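Local coordinates for flagellar hook-associated protein (Burkholderia pseudomallei, PDB 4UT1) that probably serves as a structural component of the bacterial flagellum, at the junction that follows the hook, at residues Val251-Ser264 / Thr276-Leu289. Sequence-based numbering, arbitrary orientation.
Sequences VASPSDPSELTIVS and TQYLPDVSLTGGAL. With EDO (1,2-ethanediol), chain O.
An antiparallel beta hairpin forms the outer edge of a six-stranded sheet here, strand 260-265 pairing with the short edge strand 277-278. Ser264 and Gln277 are its hydrogen-bonded pair: Gln277 N reaches Ser264 O at 2.9 Å, almost straight at 177°, and Ser264 N returns to Gln277 O at 3.0 Å. Two residues along, Leu279 N gives a more bent bond to Ile262 O (3.2 Å, 144°).

Val263 and Tyr278, the non-hydrogen-bonded pair, share the face opposite Ser264 and Gln277, Val263 CG1 3.6 Å from Tyr278 CD1. With CG anti to its carbonyl carbon (chi1 -72°), Tyr278 extends toward the loop between strands 244-252 and 260-265, where Pro254 CG sits over the ring centre at 4.0 Å; proline's slightly polarised C-H groups suit this CH-pi contact. Branched Ile262 turns to the helical side, CB 3.9 Å from Leu284 CD1, CD1 4.3 Å from Leu289 CD1 on helix 287-322, and also touches Val173 of helix 134-193. Asp281 OD1 lies 3.1 Å from Thr261 OG1, while OD2 salt-bridges Arg296; a 1,2-ethanediol, probably from crystallisation, lies beside Thr261 and Pro254. Backbone bonds thus set the register, and apolar packing on both faces ties the sheet edge to loop and helices.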
loop_
_atom_site.group_PDB
_atom_site.type_symbol
_atom_site.label_atom_id
_atom_site.label_comp_id
_atom_site.label_asym_id
_atom_site.label_seq_id
_atom_site.Cartn_x
_atom_site.Cartn_y
_atom_site.Cartn_z
ATOM N N VAL A 251 -19.171 -13.343 12.705
ATOM C CA VAL A 251 -19.594 -11.975 12.930
ATOM C C VAL A 251 -18.510 -11.067 12.338
ATOM O O VAL A 251 -17.399 -11.523 12.065
ATOM C CB VAL A 251 -19.787 -11.667 14.428
ATOM C CG1 VAL A 251 -20.822 -12.605 15.031
ATOM C CG2 VAL A 251 -18.472 -11.811 15.154
ATOM N N ALA A 252 -18.841 -9.803 12.129
ATOM C CA ALA A 252 -17.843 -8.841 11.647
ATOM C C ALA A 252 -16.676 -8.831 12.624
ATOM O O ALA A 252 -16.882 -8.804 13.848
ATOM C CB ALA A 252 -18.451 -7.456 11.505
ATOM N N SER A 253 -15.455 -8.904 12.107
ATOM C CA SER A 253 -14.291 -8.920 12.992
ATOM C C SER A 253 -14.156 -7.574 13.698
ATOM O O SER A 253 -14.476 -6.527 13.136
ATOM C CB SER A 253 -13.016 -9.263 12.223
ATOM O OG SER A 253 -12.435 -8.101 11.678
ATOM N N PRO A 254 -13.699 -7.600 14.954
ATOM C CA PRO A 254 -13.613 -6.376 15.757
ATOM C C PRO A 254 -12.546 -5.409 15.226
ATOM O O PRO A 254 -12.578 -4.231 15.567
ATOM C CB PRO A 254 -13.252 -6.886 17.162
ATOM C CG PRO A 254 -12.645 -8.239 16.956
ATOM C CD PRO A 254 -13.232 -8.799 15.666
ATOM N N SER A 255 -11.637 -5.895 14.386
ATOM C CA SER A 255 -10.570 -5.030 13.867
ATOM C C SER A 255 -10.785 -4.605 12.412
ATOM O O SER A 255 -10.124 -3.688 11.910
ATOM C CB SER A 255 -9.212 -5.723 14.020
ATOM O OG SER A 255 -9.109 -6.873 13.207
ATOM N N ASP A 256 -11.717 -5.255 11.733
ATOM C CA ASP A 256 -11.965 -4.957 10.324
ATOM C C ASP A 256 -13.349 -5.462 9.944
ATOM O O ASP A 256 -13.533 -6.654 9.717
ATOM C CB ASP A 256 -10.892 -5.602 9.448
ATOM C CG ASP A 256 -11.095 -5.333 7.948
ATOM O OD1 ASP A 256 -12.102 -4.697 7.544
ATOM O OD2 ASP A 256 -10.224 -5.766 7.168
ATOM N N PRO A 257 -14.326 -4.545 9.865
ATOM C CA PRO A 257 -15.728 -4.922 9.672
ATOM C C PRO A 257 -16.006 -5.449 8.275
ATOM O O PRO A 257 -17.080 -5.997 8.047
ATOM C CB PRO A 257 -16.479 -3.607 9.913
ATOM C CG PRO A 257 -15.513 -2.565 9.549
ATOM C CD PRO A 257 -14.157 -3.085 9.944
ATOM N N SER A 258 -15.063 -5.277 7.349
ATOM C CA SER A 258 -15.212 -5.858 6.016
ATOM C C SER A 258 -14.889 -7.358 6.023
ATOM O O SER A 258 -15.144 -8.069 5.046
ATOM C CB SER A 258 -14.313 -5.118 5.003
ATOM O OG SER A 258 -12.962 -5.528 5.108
ATOM N N GLU A 259 -14.333 -7.839 7.130
ATOM C CA GLU A 259 -13.936 -9.233 7.233
ATOM C C GLU A 259 -14.630 -9.919 8.399
ATOM O O GLU A 259 -14.638 -9.407 9.518
ATOM C CB GLU A 259 -12.426 -9.356 7.385
ATOM C CG GLU A 259 -11.683 -8.758 6.181
ATOM C CD GLU A 259 -10.195 -9.023 6.187
ATOM O OE1 GLU A 259 -9.629 -9.356 7.259
ATOM O OE2 GLU A 259 -9.587 -8.897 5.094
ATOM N N LEU A 260 -15.215 -11.079 8.124
ATOM C CA LEU A 260 -15.830 -11.876 9.173
ATOM C C LEU A 260 -14.805 -12.680 9.946
ATOM O O LEU A 260 -13.787 -13.111 9.399
ATOM C CB LEU A 260 -16.876 -12.836 8.589
ATOM C CG LEU A 260 -18.003 -12.212 7.784
ATOM C CD1 LEU A 260 -19.006 -13.297 7.382
ATOM C CD2 LEU A 260 -18.676 -11.098 8.561
ATOM N N THR A 261 -15.098 -12.906 11.223
ATOM C CA THR A 261 -14.239 -13.718 12.057
ATOM C C THR A 261 -15.127 -14.781 12.704
ATOM O O THR A 261 -16.353 -14.712 12.606
ATOM C CB THR A 261 -13.507 -12.869 13.118
ATOM O OG1 THR A 261 -12.590 -13.693 13.849
ATOM C CG2 THR A 261 -14.501 -12.236 14.085
ATOM N N ILE A 262 -14.512 -15.779 13.327
ATOM C CA ILE A 262 -15.267 -16.849 13.971
ATOM C C ILE A 262 -15.410 -16.589 15.474
ATOM O O ILE A 262 -14.471 -16.140 16.136
ATOM C CB ILE A 262 -14.587 -18.208 13.754
ATOM C CG1 ILE A 262 -14.192 -18.376 12.281
ATOM C CG2 ILE A 262 -15.484 -19.335 14.228
ATOM C CD1 ILE A 262 -15.350 -18.281 11.330
ATOM N N VAL A 263 -16.595 -16.855 16.010
ATOM C CA VAL A 263 -16.813 -16.726 17.433
ATOM C C VAL A 263 -17.536 -17.956 17.935
ATOM O O VAL A 263 -18.154 -18.697 17.154
ATOM C CB VAL A 263 -17.641 -15.465 17.792
ATOM C CG1 VAL A 263 -16.960 -14.214 17.260
ATOM C CG2 VAL A 263 -19.068 -15.573 17.253
ATOM N N SER A 264 -17.440 -18.171 19.239
ATOM C CA SER A 264 -18.267 -19.178 19.896
ATOM C C SER A 264 -19.333 -18.485 20.735
ATOM O O SER A 264 -19.062 -17.475 21.384
ATOM C CB SER A 264 -17.418 -20.103 20.756
ATOM O OG SER A 264 -16.797 -19.387 21.805
ATOM N N THR A 276 -20.217 -13.543 23.819
ATOM C CA THR A 276 -19.621 -14.027 22.586
ATOM C C THR A 276 -18.108 -14.049 22.724
ATOM O O THR A 276 -17.502 -13.066 23.160
ATOM C CB THR A 276 -20.015 -13.151 21.407
ATOM O OG1 THR A 276 -19.581 -11.813 21.665
ATOM C CG2 THR A 276 -21.523 -13.152 21.235
ATOM N N GLN A 277 -17.508 -15.184 22.390
ATOM C CA GLN A 277 -16.070 -15.359 22.503
ATOM C C GLN A 277 -15.405 -15.210 21.150
ATOM O O GLN A 277 -15.722 -15.946 20.215
ATOM C CB GLN A 277 -15.728 -16.728 23.084
ATOM C CG GLN A 277 -16.054 -16.873 24.543
ATOM C CD GLN A 277 -15.623 -15.661 25.353
ATOM O OE1 GLN A 277 -16.460 -14.987 25.946
ATOM N NE2 GLN A 277 -14.321 -15.371 25.369
ATOM N N TYR A 278 -14.483 -14.264 21.047
ATOM C CA TYR A 278 -13.749 -14.058 19.803
ATOM C C TYR A 278 -12.574 -15.012 19.683
ATOM O O TYR A 278 -11.569 -14.839 20.368
ATOM C CB TYR A 278 -13.204 -12.640 19.704
ATOM C CG TYR A 278 -14.208 -11.544 19.467
ATOM C CD1 TYR A 278 -14.908 -11.454 18.273
ATOM C CD2 TYR A 278 -14.401 -10.553 20.421
ATOM C CE1 TYR A 278 -15.811 -10.423 18.051
ATOM C CE2 TYR A 278 -15.287 -9.520 20.211
ATOM C CZ TYR A 278 -15.992 -9.458 19.029
ATOM O OH TYR A 278 -16.877 -8.419 18.843
ATOM N N LEU A 279 -12.671 -15.983 18.784
ATOM C CA LEU A 279 -11.551 -16.875 18.519
ATOM C C LEU A 279 -10.573 -16.233 17.525
ATOM O O LEU A 279 -10.958 -15.890 16.405
ATOM C CB LEU A 279 -12.055 -18.211 17.977
ATOM C CG LEU A 279 -13.294 -18.799 18.657
ATOM C CD1 LEU A 279 -13.676 -20.112 18.008
ATOM C CD2 LEU A 279 -13.064 -18.986 20.152
ATOM N N PRO A 280 -9.305 -16.068 17.930
ATOM C CA PRO A 280 -8.284 -15.438 17.079
ATOM C C PRO A 280 -8.093 -16.191 15.765
ATOM O O PRO A 280 -7.993 -17.416 15.803
ATOM C CB PRO A 280 -7.013 -15.518 17.930
ATOM C CG PRO A 280 -7.499 -15.727 19.338
ATOM C CD PRO A 280 -8.756 -16.523 19.220
ATOM N N ASP A 281 -8.042 -15.484 14.638
ATOM C CA ASP A 281 -7.853 -16.131 13.333
ATOM C C ASP A 281 -6.678 -17.108 13.359
ATOM O O ASP A 281 -6.763 -18.220 12.837
ATOM C CB ASP A 281 -7.624 -15.091 12.228
ATOM C CG ASP A 281 -8.875 -14.303 11.893
ATOM O OD1 ASP A 281 -9.907 -14.477 12.570
ATOM O OD2 ASP A 281 -8.821 -13.488 10.956
ATOM N N VAL A 282 -5.586 -16.685 13.983
ATOM C CA VAL A 282 -4.361 -17.471 13.989
ATOM C C VAL A 282 -4.509 -18.800 14.743
ATOM O O VAL A 282 -3.758 -19.741 14.495
ATOM C CB VAL A 282 -3.199 -16.662 14.597
ATOM C CG1 VAL A 282 -3.471 -16.362 16.078
ATOM C CG2 VAL A 282 -1.884 -17.400 14.419
ATOM N N SER A 283 -5.471 -18.883 15.660
ATOM C CA SER A 283 -5.669 -20.104 16.431
ATOM C C SER A 283 -6.540 -21.113 15.671
ATOM O O SER A 283 -6.570 -22.311 15.988
ATOM C CB SER A 283 -6.319 -19.784 17.778
ATOM O OG SER A 283 -7.667 -19.367 17.596
ATOM N N LEU A 284 -7.259 -20.607 14.677
ATOM C CA LEU A 284 -8.238 -21.397 13.930
ATOM C C LEU A 284 -7.601 -22.108 12.749
ATOM O O LEU A 284 -7.983 -21.900 11.603
ATOM C CB LEU A 284 -9.372 -20.492 13.452
ATOM C CG LEU A 284 -10.293 -19.997 14.569
ATOM C CD1 LEU A 284 -10.746 -18.558 14.335
ATOM C CD2 LEU A 284 -11.483 -20.919 14.679
ATOM N N THR A 285 -6.627 -22.957 13.036
ATOM C CA THR A 285 -5.942 -23.704 11.997
ATOM C C THR A 285 -6.715 -24.934 11.533
ATOM O O THR A 285 -7.620 -25.425 12.217
ATOM C CB THR A 285 -4.574 -24.165 12.475
ATOM O OG1 THR A 285 -4.734 -24.841 13.729
ATOM C CG2 THR A 285 -3.660 -22.978 12.655
ATOM N N GLY A 286 -6.328 -25.425 10.362
ATOM C CA GLY A 286 -6.861 -26.651 9.809
ATOM C C GLY A 286 -8.178 -26.459 9.106
ATOM O O GLY A 286 -8.937 -25.538 9.438
ATOM N N GLY A 287 -8.451 -27.344 8.146
ATOM C CA GLY A 287 -9.712 -27.377 7.436
ATOM C C GLY A 287 -9.946 -26.179 6.541
ATOM O O GLY A 287 -9.070 -25.315 6.388
ATOM N N ALA A 288 -11.137 -26.116 5.963
ATOM C CA ALA A 288 -11.501 -24.997 5.106
ATOM C C ALA A 288 -11.313 -23.691 5.871
ATOM O O ALA A 288 -10.879 -22.692 5.311
ATOM C CB ALA A 288 -12.929 -25.129 4.611
ATOM N N LEU A 289 -11.638 -23.725 7.159
ATOM C CA LEU A 289 -11.499 -22.567 8.023
ATOM C C LEU A 289 -10.090 -22.007 7.948
ATOM O O LEU A 289 -9.891 -20.851 7.594
ATOM C CB LEU A 289 -11.850 -22.940 9.464
ATOM C CG LEU A 289 -12.818 -21.997 10.171
ATOM C CD1 LEU A 289 -14.104 -21.880 9.369
ATOM C CD2 LEU A 289 -13.098 -22.476 11.608
HETATM C C1 EDO O . -10.374 -12.197 17.484
HETATM O O1 EDO O . -10.724 -10.821 17.653
HETATM C C2 EDO O . -10.620 -12.578 16.031
HETATM O O2 EDO O . -11.685 -13.540 15.969
#